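Local atomic coordinates of beta-1,4-exocellulase (Thermobifida fusca, PDB entry 4B4H), a protein that probably hydrolyses the beta-1,4-glycosidic bonds of cellulose to release cellobiose, this chain being the family 6 catalytic domain of a longer secreted enzyme. Residues D4-G9 with G345-V350; E8-Y13 with P74-V79; Q267-A272 with I282-D287. All blocks are in the same frame, centred on the assembly; numbering follows the deposited sequence.

Interaction 1. Residues D4-G9 with G345-V350; sequences DNPFEG and GVDAYV
A chi1 of -177° swings the Asn5 amide away from its own backbone N and across to Asp347, whose CG stands opposite the carbonyl carbon (chi1 -75°), bringing the carboxylate alongside the amide. The side chains run antiparallel, with amide and carboxylate stacked, planes 28° apart. Asn5 ND2 donates to Asp347 O at 3.0 Å, on a lone pair and close to the plane of the amide. At the other end of that amide, Asn5 OD1 takes the backbone N of Phe7 at 3.0 Å from above the carbonyl plane, closing an Asx turn; a type I turn from Asn5 to Glu8 overlaps it. The Phe7 ring then lies with one face over Ala348 CB, which sits 4.0 Å from the ring centroid in a CH-pi contact. The far end of the ring, CZ, meets Val350 CG1 at 3.6 Å. Water 1 lies between Asp4 O and Asp347 OD2. The N-terminal loop thereby packs against strand 346-350 of the distorted family 6 barrel. Gripped at both ends, the Asn5 amide has its rotation fixed, and OD2 of the buried Asp347 is held by Tyr183 OH and water 1, which would probably favour its charged form.

Interaction 2. Residues E8-Y13 with P74-V79; sequences EGAKLY and PLTIQV
Lys11 and Leu12 form parallel beta bridges with Leu75 and Thr76, adding a short strand to the start of strand 75-81 in the distorted alpha/beta barrel of the family 6 glycoside hydrolases. The ladder has three rungs: Lys11 N to Pro74 O, Thr76 N to Lys11 O, and Tyr13 N to Thr76 O, the last almost straight (177° at the hydrogen). Beyond the bridges, Tyr13 lies side by side with Ile77. Its CB is 3.5 Å from Thr76 O and 3.8 Å from Ile77 CB, and also touches Leu75 CD2 at 4.1 Å. Tyr13 CG lies 3.7 Å from Ile77 CG1. Farther out, CD2 and CE2 of Tyr13 run past Ile77 CD1, which stands over one ring face, 3.7 Å from the centroid. The extended side chain of Ile77 (chi1 -177°, chi2 171°) carries this methyl up to the ring. At the tip, Tyr13 OH bonds His62 ND1, tying the residue just past strand 11-12 to helix 59-70. At the start of the pairing, Ala10 CB lies 3.3 Å from Thr76 OG1, and OG1 is bonded to Pro6 O. Water 2 joins Gly9 O to Pro74 O, at 2.9 Å from the latter, which also accepts from Lys11 N.

Interaction 3. Residues Q267-A272 with I282-D287; sequences QDLRQA and IGMLID
Ile282, immediately ahead of strand 283-287, offers its carbonyl oxygen to the side chain of Arg270 on helix 262-276. Arg270 NE donates to Ile282 O, with the N-H bent to 139° at the hydrogen; the modelled separation of 2.5 Å is unusually short, so its exact value is doubtful. NH2 of the same arginine adds a weak bond to Ile282 O at 2.9 Å and another weak one to Ser280 O. The arginine reaches this far because its chain is extended from CG to NE (chi2 -170°). Ile282 also contributes its side chain, with CG1 over one face of the guanidinium and 4.1 Å from Arg270 CG. Gly283 follows, its CA near the plane of the guanidinium at one edge.

Met284 then points at the helix. Its CG and SD both rest against Arg270 CB, each at 3.8 Å, so the aliphatic part of the arginine lies over the thioether while its charged end serves the chain ahead of the strand. The bends at chi2 and chi3 carry Met284 CE to Leu269 CD2 at 3.7 Å, where the two side chains meet at about a right angle. Leu269 in turn packs on Phe198 and Val202 of helix 198-209, and Met284 on Phe222.

The axes of 267-272 and 283-287 approach to 9.0 Å and run roughly antiparallel, at 149°. Since strand 221-224 precedes the helix and pairs in parallel with 283-287, these are the helix and second strand of a beta-alpha-beta crossover in the barrel wall.

Interactions 1 and 2 overlap along the N-terminal segment at Glu8 and Gly9, and have centres about 10 Å apart. Phe7 CE1 lies 3.7 Å from Thr76 CG2, joining the two. Interaction 3 is linked to interaction 1 through neighbouring strands: Gly345 O is 2.8 Å from Met284 N, and Val350 N is 3.0 Å from Ile286 O. The segment 4-9 thus meets strands 75-81 and 346-350, while helix 262-276 packs on the sheet at strand 283-287. Asp4 and Asp281, about 4 Å apart between side chains, belong to a calcium site seen in this protein, although no ion is bound to this chain. Lys353, predicted to bind substrate, has its side chain about 9 Å from that of Val350.

Interaction 1. Residues D4-G9 with G345-V350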
ATOM      1  N   ASP A   4      13.652   8.571 -15.503  1.00 16.10           N
ATOM      2  CA  ASP A   4      12.424   7.941 -15.982  1.00 15.42           C
ATOM      3  C   ASP A   4      11.868   6.918 -14.986  1.00 14.09           C
ATOM      4  O   ASP A   4      10.657   6.770 -14.843  1.00 14.68           O
ATOM      5  CB  ASP A   4      12.720   7.256 -17.325  1.00 16.67           C
ATOM      6  CG  ASP A   4      11.472   6.726 -18.018  1.00 17.91           C
ATOM      7  OD1 ASP A   4      10.707   7.535 -18.577  1.00 19.43           O
ATOM      8  OD2 ASP A   4      11.270   5.488 -18.037  1.00 19.14           O
ATOM      9  N   ASN A   5      12.764   6.223 -14.299  1.00 11.84           N
ATOM     10  CA  ASN A   5      12.399   5.173 -13.370  1.00 10.31           C
ATOM     11  C   ASN A   5      13.436   5.177 -12.266  1.00  9.52           C
ATOM     12  O   ASN A   5      14.581   4.803 -12.487  1.00  9.52           O
ATOM     13  CB  ASN A   5      12.392   3.819 -14.083  1.00 10.20           C
ATOM     14  CG  ASN A   5      11.947   2.681 -13.184  1.00  9.74           C
ATOM     15  OD1 ASN A   5      11.852   2.831 -11.954  1.00  9.70           O
ATOM     16  ND2 ASN A   5      11.688   1.531 -13.791  1.00  9.53           N
ATOM     17  N   PRO A   6      13.057   5.641 -11.071  1.00  8.79           N
ATOM     18  CA  PRO A   6      14.098   5.775 -10.051  1.00  8.47           C
ATOM     19  C   PRO A   6      14.699   4.447  -9.597  1.00  8.51           C
ATOM     20  O   PRO A   6      15.781   4.435  -9.018  1.00  8.17           O
ATOM     21  CB  PRO A   6      13.376   6.461  -8.883  1.00  8.52           C
ATOM     22  CG  PRO A   6      11.908   6.265  -9.150  1.00  8.44           C
ATOM     23  CD  PRO A   6      11.772   6.219 -10.635  1.00  8.65           C
ATOM     24  N   PHE A   7      13.994   3.345  -9.845  1.00  8.90           N
ATOM     25  CA  PHE A   7      14.470   2.008  -9.504  1.00  9.36           C
ATOM     26  C   PHE A   7      15.442   1.437 -10.539  1.00  9.98           C
ATOM     27  O   PHE A   7      16.178   0.489 -10.251  1.00 10.58           O
ATOM     28  CB  PHE A   7      13.271   1.070  -9.301  1.00  9.32           C
ATOM     29  CG  PHE A   7      12.405   1.466  -8.147  1.00  9.17           C
ATOM     30  CD1 PHE A   7      12.692   1.030  -6.851  1.00  9.11           C
ATOM     31  CD2 PHE A   7      11.302   2.295  -8.349  1.00  8.81           C
ATOM     32  CE1 PHE A   7      11.885   1.410  -5.780  1.00  9.17           C
ATOM     33  CE2 PHE A   7      10.502   2.685  -7.280  1.00  8.72           C
ATOM     34  CZ  PHE A   7      10.793   2.239  -6.001  1.00  8.96           C
ATOM     35  N   GLU A   8      15.450   2.030 -11.728  1.00 10.66           N
ATOM     36  CA  GLU A   8      16.288   1.556 -12.831  1.00 10.75           C
ATOM     37  C   GLU A   8      17.769   1.894 -12.581  1.00 11.19           C
ATOM     38  O   GLU A   8      18.106   3.046 -12.293  1.00 10.75           O
ATOM     39  CB  GLU A   8      15.786   2.142 -14.143  1.00 11.25           C
ATOM     40  CG  GLU A   8      16.576   1.744 -15.372  1.00 11.88           C
ATOM     41  CD  GLU A   8      15.877   2.146 -16.655  1.00 12.51           C
ATOM     42  OE1 GLU A   8      15.194   3.186 -16.679  1.00 13.65           O
ATOM     43  OE2 GLU A   8      16.022   1.420 -17.654  1.00 12.13           O
ATOM     44  N   GLY A   9      18.628   0.875 -12.656  1.00 11.34           N
ATOM     45  CA  GLY A   9      20.071   1.042 -12.448  1.00 11.76           C
ATOM     46  C   GLY A   9      20.477   1.570 -11.082  1.00 11.86           C
ATOM     47  O   GLY A   9      21.486   2.267 -10.948  1.00 12.33           O
ATOM     48  N   GLY A 345       4.487  -0.697 -18.125  1.00  7.71           N
ATOM     49  CA  GLY A 345       3.954   0.404 -17.312  1.00  8.02           C
ATOM     50  C   GLY A 345       4.223   0.394 -15.821  1.00  7.88           C
ATOM     51  O   GLY A 345       3.842   1.336 -15.130  1.00  7.80           O
ATOM     52  N   VAL A 346       4.875  -0.664 -15.332  1.00  7.68           N
ATOM     53  CA  VAL A 346       5.253  -0.812 -13.934  1.00  7.75           C
ATOM     54  C   VAL A 346       6.749  -0.479 -13.755  1.00  7.57           C
ATOM     55  O   VAL A 346       7.611  -1.107 -14.369  1.00  7.77           O
ATOM     56  CB  VAL A 346       4.932  -2.235 -13.416  1.00  7.78           C
ATOM     57  CG1 VAL A 346       5.392  -2.436 -11.982  1.00  7.93           C
ATOM     58  CG2 VAL A 346       3.453  -2.546 -13.573  1.00  7.69           C
ATOM     59  N   ASP A 347       7.054   0.554 -12.972  1.00  7.26           N
ATOM     60  CA  ASP A 347       8.434   0.917 -12.626  1.00  7.12           C
ATOM     61  C   ASP A 347       9.129  -0.152 -11.787  1.00  7.02           C
ATOM     62  O   ASP A 347      10.343  -0.335 -11.887  1.00  7.04           O
ATOM     63  CB  ASP A 347       8.499   2.258 -11.859  1.00  7.20           C
ATOM     64  CG  ASP A 347       8.291   3.477 -12.742  1.00  7.43           C
ATOM     65  OD1 ASP A 347       8.358   3.376 -13.981  1.00  7.74           O
ATOM     66  OD2 ASP A 347       8.059   4.578 -12.187  1.00  7.15           O
ATOM     67  N   ALA A 348       8.362  -0.835 -10.937  1.00  6.67           N
ATOM     68  CA  ALA A 348       8.891  -1.837 -10.039  1.00  6.68           C
ATOM     69  C   ALA A 348       7.808  -2.534  -9.240  1.00  6.68           C
ATOM     70  O   ALA A 348       6.719  -1.986  -9.006  1.00  6.88           O
ATOM     71  CB  ALA A 348       9.874  -1.202  -9.077  1.00  6.69           C
ATOM     72  N   TYR A 349       8.134  -3.756  -8.841  1.00  6.75           N
ATOM     73  CA  TYR A 349       7.502  -4.343  -7.674  1.00  6.56           C
ATOM     74  C   TYR A 349       8.347  -3.966  -6.470  1.00  6.43           C
ATOM     75  O   TYR A 349       9.567  -4.067  -6.511  1.00  6.60           O
ATOM     76  CB  TYR A 349       7.378  -5.863  -7.804  1.00  7.18           C
ATOM     77  CG  TYR A 349       6.534  -6.354  -8.971  1.00  7.48           C
ATOM     78  CD1 TYR A 349       5.519  -5.576  -9.540  1.00  7.65           C
ATOM     79  CD2 TYR A 349       6.733  -7.641  -9.485  1.00  7.58           C
ATOM     80  CE1 TYR A 349       4.756  -6.054 -10.604  1.00  8.08           C
ATOM     81  CE2 TYR A 349       5.972  -8.127 -10.528  1.00  8.11           C
ATOM     82  CZ  TYR A 349       4.998  -7.344 -11.095  1.00  8.10           C
ATOM     83  OH  TYR A 349       4.269  -7.865 -12.141  1.00  8.75           O
ATOM     84  N   VAL A 350       7.687  -3.513  -5.402  1.00  6.26           N
ATOM     85  CA  VAL A 350       8.368  -3.007  -4.214  1.00  6.10           C
ATOM     86  C   VAL A 350       7.868  -3.699  -2.938  1.00  5.84           C
ATOM     87  O   VAL A 350       6.827  -4.306  -2.964  1.00  5.90           O
ATOM     88  CB  VAL A 350       8.239  -1.467  -4.126  1.00  6.19           C
ATOM     89  CG1 VAL A 350       9.003  -0.811  -5.270  1.00  6.56           C
ATOM     90  CG2 VAL A 350       6.787  -0.992  -4.167  1.00  6.39           C
TER
HETATM   91  O   HOH W   1       8.082   6.774 -13.880  1.00 15.38           O

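Interaction 2. Residues E8-Y13 with P74-V79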
ATOM      1  N   GLU A   8      15.450   2.030 -11.728  1.00 10.66           N
ATOM      2  CA  GLU A   8      16.288   1.556 -12.831  1.00 10.75           C
ATOM      3  C   GLU A   8      17.769   1.894 -12.581  1.00 11.19           C
ATOM      4  O   GLU A   8      18.106   3.046 -12.293  1.00 10.75           O
ATOM      5  CB  GLU A   8      15.786   2.142 -14.143  1.00 11.25           C
ATOM      6  CG  GLU A   8      16.576   1.744 -15.372  1.00 11.88           C
ATOM      7  CD  GLU A   8      15.877   2.146 -16.655  1.00 12.51           C
ATOM      8  OE1 GLU A   8      15.194   3.186 -16.679  1.00 13.65           O
ATOM      9  OE2 GLU A   8      16.022   1.420 -17.654  1.00 12.13           O
ATOM     10  N   GLY A   9      18.628   0.875 -12.656  1.00 11.34           N
ATOM     11  CA  GLY A   9      20.071   1.042 -12.448  1.00 11.76           C
ATOM     12  C   GLY A   9      20.477   1.570 -11.082  1.00 11.86           C
ATOM     13  O   GLY A   9      21.486   2.267 -10.948  1.00 12.33           O
ATOM     14  N   ALA A  10      19.680   1.253 -10.070  1.00 11.62           N
ATOM     15  CA  ALA A  10      19.934   1.696  -8.713  1.00 11.52           C
ATOM     16  C   ALA A  10      20.029   0.512  -7.760  1.00 11.39           C
ATOM     17  O   ALA A  10      19.323  -0.480  -7.926  1.00 11.78           O
ATOM     18  CB  ALA A  10      18.828   2.642  -8.264  1.00 11.40           C
ATOM     19  N   LYS A  11      20.921   0.613  -6.775  1.00 11.38           N
ATOM     20  CA  LYS A  11      20.868  -0.240  -5.595  1.00 11.29           C
ATOM     21  C   LYS A  11      19.641   0.166  -4.771  1.00 10.94           C
ATOM     22  O   LYS A  11      19.186   1.309  -4.855  1.00 10.75           O
ATOM     23  CB  LYS A  11      22.123  -0.059  -4.731  1.00 11.84           C
ATOM     24  CG  LYS A  11      23.352  -0.857  -5.159  1.00 12.55           C
ATOM     25  CD  LYS A  11      24.356   0.024  -5.882  1.00 13.29           C
ATOM     26  CE  LYS A  11      25.773  -0.206  -5.381  1.00 13.55           C
ATOM     27  NZ  LYS A  11      26.816   0.294  -6.321  1.00 14.31           N
ATOM     28  N   LEU A  12      19.113  -0.755  -3.979  1.00 10.77           N
ATOM     29  CA  LEU A  12      17.984  -0.438  -3.110  1.00 10.73           C
ATOM     30  C   LEU A  12      18.397  -0.408  -1.636  1.00 10.49           C
ATOM     31  O   LEU A  12      19.145  -1.264  -1.169  1.00 11.21           O
ATOM     32  CB  LEU A  12      16.808  -1.409  -3.329  1.00 10.55           C
ATOM     33  CG  LEU A  12      16.487  -1.883  -4.760  1.00 10.58           C
ATOM     34  CD1 LEU A  12      15.409  -2.967  -4.736  1.00 10.61           C
ATOM     35  CD2 LEU A  12      16.103  -0.742  -5.702  1.00 10.71           C
ATOM     36  N   TYR A  13      17.887   0.588  -0.912  1.00  9.91           N
ATOM     37  CA  TYR A  13      18.124   0.727   0.530  1.00  9.86           C
ATOM     38  C   TYR A  13      17.761  -0.541   1.306  1.00  9.61           C
ATOM     39  O   TYR A  13      16.728  -1.145   1.035  1.00  9.39           O
ATOM     40  CB  TYR A  13      17.274   1.877   1.081  1.00  9.96           C
ATOM     41  CG  TYR A  13      17.499   2.177   2.542  1.00  9.94           C
ATOM     42  CD1 TYR A  13      18.744   2.601   2.995  1.00  9.99           C
ATOM     43  CD2 TYR A  13      16.474   2.015   3.482  1.00  9.51           C
ATOM     44  CE1 TYR A  13      18.965   2.881   4.327  1.00 10.11           C
ATOM     45  CE2 TYR A  13      16.685   2.295   4.829  1.00  9.87           C
ATOM     46  CZ  TYR A  13      17.949   2.718   5.242  1.00  9.94           C
ATOM     47  OH  TYR A  13      18.222   3.023   6.558  1.00 10.01           O
ATOM     48  N   PRO A  74      23.962   5.201  -8.062  1.00 12.68           N
ATOM     49  CA  PRO A  74      22.551   5.441  -7.722  1.00 12.07           C
ATOM     50  C   PRO A  74      21.971   4.443  -6.708  1.00 11.53           C
ATOM     51  O   PRO A  74      22.220   3.251  -6.809  1.00 12.46           O
ATOM     52  CB  PRO A  74      21.840   5.336  -9.076  1.00 12.20           C
ATOM     53  CG  PRO A  74      22.888   5.726 -10.078  1.00 12.39           C
ATOM     54  CD  PRO A  74      24.171   5.167  -9.527  1.00 12.73           C
ATOM     55  N   LEU A  75      21.223   4.950  -5.725  1.00 10.48           N
ATOM     56  CA  LEU A  75      20.525   4.125  -4.739  1.00  9.65           C
ATOM     57  C   LEU A  75      19.159   4.735  -4.439  1.00  9.43           C
ATOM     58  O   LEU A  75      19.009   5.958  -4.486  1.00  9.22           O
ATOM     59  CB  LEU A  75      21.351   3.962  -3.446  1.00  9.58           C
ATOM     60  CG  LEU A  75      20.743   3.031  -2.374  1.00  9.45           C
ATOM     61  CD1 LEU A  75      21.788   2.165  -1.681  1.00  9.86           C
ATOM     62  CD2 LEU A  75      19.946   3.826  -1.343  1.00  9.43           C
ATOM     63  N   THR A  76      18.206   3.868  -4.079  1.00  8.86           N
ATOM     64  CA  THR A  76      16.804   4.212  -3.956  1.00  8.55           C
ATOM     65  C   THR A  76      16.262   3.757  -2.606  1.00  7.86           C
ATOM     66  O   THR A  76      16.352   2.577  -2.241  1.00  7.78           O
ATOM     67  CB  THR A  76      16.026   3.592  -5.127  1.00  8.62           C
ATOM     68  OG1 THR A  76      16.579   4.100  -6.339  1.00  8.91           O
ATOM     69  CG2 THR A  76      14.540   3.943  -5.074  1.00  8.98           C
ATOM     70  N   ILE A  77      15.736   4.730  -1.862  1.00  7.51           N
ATOM     71  CA  ILE A  77      15.085   4.518  -0.559  1.00  7.27           C
ATOM     72  C   ILE A  77      13.620   4.936  -0.667  1.00  7.06           C
ATOM     73  O   ILE A  77      13.296   5.986  -1.230  1.00  7.09           O
ATOM     74  CB  ILE A  77      15.769   5.291   0.608  1.00  7.18           C
ATOM     75  CG1 ILE A  77      15.090   4.980   1.953  1.00  7.17           C
ATOM     76  CG2 ILE A  77      15.760   6.800   0.350  1.00  7.14           C
ATOM     77  CD1 ILE A  77      15.793   5.517   3.185  1.00  7.23           C
ATOM     78  N   GLN A  78      12.765   4.128  -0.093  1.00  7.08           N
ATOM     79  CA  GLN A  78      11.365   4.422  -0.157  1.00  7.05           C
ATOM     80  C   GLN A  78      10.892   4.967   1.201  1.00  6.94           C
ATOM     81  O   GLN A  78      11.216   4.478   2.137  1.00  7.08           O
ATOM     82  CB  GLN A  78      10.573   3.159  -0.525  1.00 20.00           C
ATOM     83  CG  GLN A  78      10.921   2.498  -1.833  1.00 20.00           C
ATOM     84  CD  GLN A  78      10.391   1.104  -1.895  1.00 20.00           C
ATOM     85  OE1 GLN A  78      11.034   0.186  -1.553  1.00 20.00           O
ATOM     86  NE2 GLN A  78       9.205   0.985  -2.336  1.00 20.00           N
ATOM     87  N   VAL A  79      10.187   6.060   1.172  1.00  6.37           N
ATOM     88  CA  VAL A  79       9.700   6.714   2.384  1.00  6.26           C
ATOM     89  C   VAL A  79       8.178   6.819   2.275  1.00  6.00           C
ATOM     90  O   VAL A  79       7.671   7.360   1.300  1.00  6.15           O
ATOM     91  CB  VAL A  79      10.312   8.137   2.530  1.00  6.25           C
ATOM     92  CG1 VAL A  79       9.623   8.906   3.648  1.00  6.50           C
ATOM     93  CG2 VAL A  79      11.815   8.101   2.805  1.00  6.49           C
TER
HETATM   94  O   HOH W   2      23.815   1.839  -8.791  1.00 18.91           O

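Interaction 3. Residues Q267-A272 with I282-D287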
ATOM      1  N   GLN A 267      -2.353  -1.369 -14.860  1.00  9.18           N
ATOM      2  CA  GLN A 267      -2.125  -1.083 -16.284  1.00  9.64           C
ATOM      3  C   GLN A 267      -3.275  -0.295 -16.900  1.00  9.83           C
ATOM      4  O   GLN A 267      -3.044   0.685 -17.606  1.00  9.67           O
ATOM      5  CB  GLN A 267      -1.792  -2.335 -17.088  1.00 10.12           C
ATOM      6  CG  GLN A 267      -0.402  -2.876 -16.797  1.00 10.41           C
ATOM      7  CD  GLN A 267      -0.115  -4.149 -17.567  1.00 10.54           C
ATOM      8  OE1 GLN A 267      -1.032  -4.925 -17.857  1.00 11.06           O
ATOM      9  NE2 GLN A 267       1.141  -4.362 -17.920  1.00 11.15           N
ATOM     10  N   ASP A 268      -4.504  -0.711 -16.607  1.00 10.33           N
ATOM     11  CA  ASP A 268      -5.684   0.054 -17.027  1.00 10.47           C
ATOM     12  C   ASP A 268      -5.732   1.430 -16.366  1.00 10.79           C
ATOM     13  O   ASP A 268      -5.965   2.422 -17.038  1.00 11.47           O
ATOM     14  CB  ASP A 268      -6.973  -0.726 -16.743  1.00 10.93           C
ATOM     15  CG  ASP A 268      -7.338  -1.685 -17.872  1.00 11.41           C
ATOM     16  OD1 ASP A 268      -6.548  -1.841 -18.829  1.00 11.81           O
ATOM     17  OD2 ASP A 268      -8.428  -2.285 -17.821  1.00 11.53           O
ATOM     18  N   LEU A 269      -5.471   1.484 -15.060  1.00 10.95           N
ATOM     19  CA  LEU A 269      -5.465   2.746 -14.326  1.00 11.19           C
ATOM     20  C   LEU A 269      -4.452   3.723 -14.930  1.00 11.33           C
ATOM     21  O   LEU A 269      -4.764   4.906 -15.110  1.00 11.28           O
ATOM     22  CB  LEU A 269      -5.199   2.500 -12.835  1.00 11.16           C
ATOM     23  CG  LEU A 269      -5.369   3.640 -11.829  1.00 11.12           C
ATOM     24  CD1 LEU A 269      -6.833   3.965 -11.562  1.00 11.57           C
ATOM     25  CD2 LEU A 269      -4.649   3.278 -10.541  1.00 11.15           C
ATOM     26  N   ARG A 270      -3.265   3.208 -15.281  1.00 11.71           N
ATOM     27  CA  ARG A 270      -2.191   4.023 -15.861  1.00 12.05           C
ATOM     28  C   ARG A 270      -2.676   4.757 -17.115  1.00 12.06           C
ATOM     29  O   ARG A 270      -2.450   5.961 -17.264  1.00 11.59           O
ATOM     30  CB  ARG A 270      -0.956   3.172 -16.175  1.00 12.50           C
ATOM     31  CG  ARG A 270       0.234   4.012 -16.593  1.00 13.26           C
ATOM     32  CD  ARG A 270       1.369   3.165 -17.131  1.00 13.98           C
ATOM     33  NE  ARG A 270       2.437   4.030 -17.619  1.00 14.73           N
ATOM     34  CZ  ARG A 270       2.471   4.570 -18.836  1.00 15.66           C
ATOM     35  NH1 ARG A 270       1.501   4.324 -19.708  1.00 16.42           N
ATOM     36  NH2 ARG A 270       3.487   5.354 -19.180  1.00 16.44           N
ATOM     37  N   GLN A 271      -3.364   4.025 -17.988  1.00 12.25           N
ATOM     38  CA  GLN A 271      -3.959   4.591 -19.202  1.00 12.37           C
ATOM     39  C   GLN A 271      -5.060   5.607 -18.903  1.00 12.04           C
ATOM     40  O   GLN A 271      -5.075   6.691 -19.475  1.00 11.48           O
ATOM     41  CB  GLN A 271      -4.450   3.487 -20.154  1.00 13.70           C
ATOM     42  CG  GLN A 271      -3.342   2.723 -20.881  1.00 14.75           C
ATOM     43  CD  GLN A 271      -2.168   3.600 -21.297  1.00 15.50           C
ATOM     44  OE1 GLN A 271      -2.342   4.677 -21.881  1.00 16.22           O
ATOM     45  NE2 GLN A 271      -0.962   3.146 -20.983  1.00 15.88           N
ATOM     46  N   ALA A 272      -5.963   5.257 -17.988  1.00 11.52           N
ATOM     47  CA  ALA A 272      -7.018   6.175 -17.556  1.00 11.16           C
ATOM     48  C   ALA A 272      -6.441   7.490 -17.039  1.00 10.90           C
ATOM     49  O   ALA A 272      -6.931   8.567 -17.380  1.00 10.78           O
ATOM     50  CB  ALA A 272      -7.900   5.529 -16.507  1.00 11.74           C
ATOM     51  N   ILE A 282       4.265   8.341 -16.710  1.00 12.19           N
ATOM     52  CA  ILE A 282       4.037   7.785 -15.365  1.00 11.24           C
ATOM     53  C   ILE A 282       4.302   6.277 -15.357  1.00 11.01           C
ATOM     54  O   ILE A 282       3.987   5.567 -16.318  1.00 11.42           O
ATOM     55  CB  ILE A 282       2.663   8.134 -14.701  1.00 10.65           C
ATOM     56  CG1 ILE A 282       1.458   7.809 -15.597  1.00 10.60           C
ATOM     57  CG2 ILE A 282       2.625   9.589 -14.223  1.00 10.84           C
ATOM     58  CD1 ILE A 282       0.132   7.897 -14.854  1.00 10.56           C
ATOM     59  N   GLY A 283       4.946   5.813 -14.293  1.00 10.30           N
ATOM     60  CA  GLY A 283       5.119   4.379 -14.047  1.00  9.57           C
ATOM     61  C   GLY A 283       4.327   3.978 -12.816  1.00  8.94           C
ATOM     62  O   GLY A 283       4.042   4.807 -11.938  1.00  9.06           O
ATOM     63  N   MET A 284       3.969   2.706 -12.743  1.00  8.71           N
ATOM     64  CA  MET A 284       3.187   2.204 -11.612  1.00  8.31           C
ATOM     65  C   MET A 284       4.043   1.312 -10.709  1.00  7.94           C
ATOM     66  O   MET A 284       4.941   0.638 -11.176  1.00  8.30           O
ATOM     67  CB  MET A 284       1.953   1.418 -12.094  1.00  8.63           C
ATOM     68  CG  MET A 284       1.085   2.119 -13.138  1.00  8.64           C
ATOM     69  SD  MET A 284       0.359   3.684 -12.601  1.00  9.16           S
ATOM     70  CE  MET A 284      -1.146   3.067 -11.852  1.00  9.54           C
ATOM     71  N   LEU A 285       3.742   1.290  -9.415  1.00  7.37           N
ATOM     72  CA  LEU A 285       4.346   0.317  -8.506  1.00  7.07           C
ATOM     73  C   LEU A 285       3.268  -0.619  -7.975  1.00  6.90           C
ATOM     74  O   LEU A 285       2.106  -0.223  -7.882  1.00  6.43           O
ATOM     75  CB  LEU A 285       5.036   1.013  -7.326  1.00  6.78           C
ATOM     76  CG  LEU A 285       6.113   2.058  -7.619  1.00  6.79           C
ATOM     77  CD1 LEU A 285       6.594   2.713  -6.330  1.00  6.87           C
ATOM     78  CD2 LEU A 285       7.266   1.438  -8.419  1.00  6.89           C
ATOM     79  N   ILE A 286       3.650  -1.867  -7.678  1.00  6.61           N
ATOM     80  CA  ILE A 286       2.810  -2.768  -6.867  1.00  6.70           C
ATOM     81  C   ILE A 286       3.624  -3.293  -5.685  1.00  6.85           C
ATOM     82  O   ILE A 286       4.735  -3.791  -5.865  1.00  7.07           O
ATOM     83  CB  ILE A 286       2.274  -4.000  -7.633  1.00  6.67           C
ATOM     84  CG1 ILE A 286       1.627  -3.622  -8.982  1.00  6.62           C
ATOM     85  CG2 ILE A 286       1.311  -4.787  -6.733  1.00  6.59           C
ATOM     86  CD1 ILE A 286       1.487  -4.811  -9.933  1.00  6.60           C
ATOM     87  N   ASP A 287       3.054  -3.202  -4.485  1.00  6.73           N
ATOM     88  CA  ASP A 287       3.702  -3.738  -3.294  1.00  6.72           C
ATOM     89  C   ASP A 287       3.406  -5.222  -3.204  1.00  6.73           C
ATOM     90  O   ASP A 287       2.250  -5.606  -2.986  1.00  6.62           O
ATOM     91  CB  ASP A 287       3.149  -3.042  -2.052  1.00  6.81           C
ATOM     92  CG  ASP A 287       3.826  -3.483  -0.752  1.00  7.20           C
ATOM     93  OD1 ASP A 287       4.732  -4.350  -0.748  1.00  7.36           O
ATOM     94  OD2 ASP A 287       3.403  -2.946   0.298  1.00  7.18           O
TER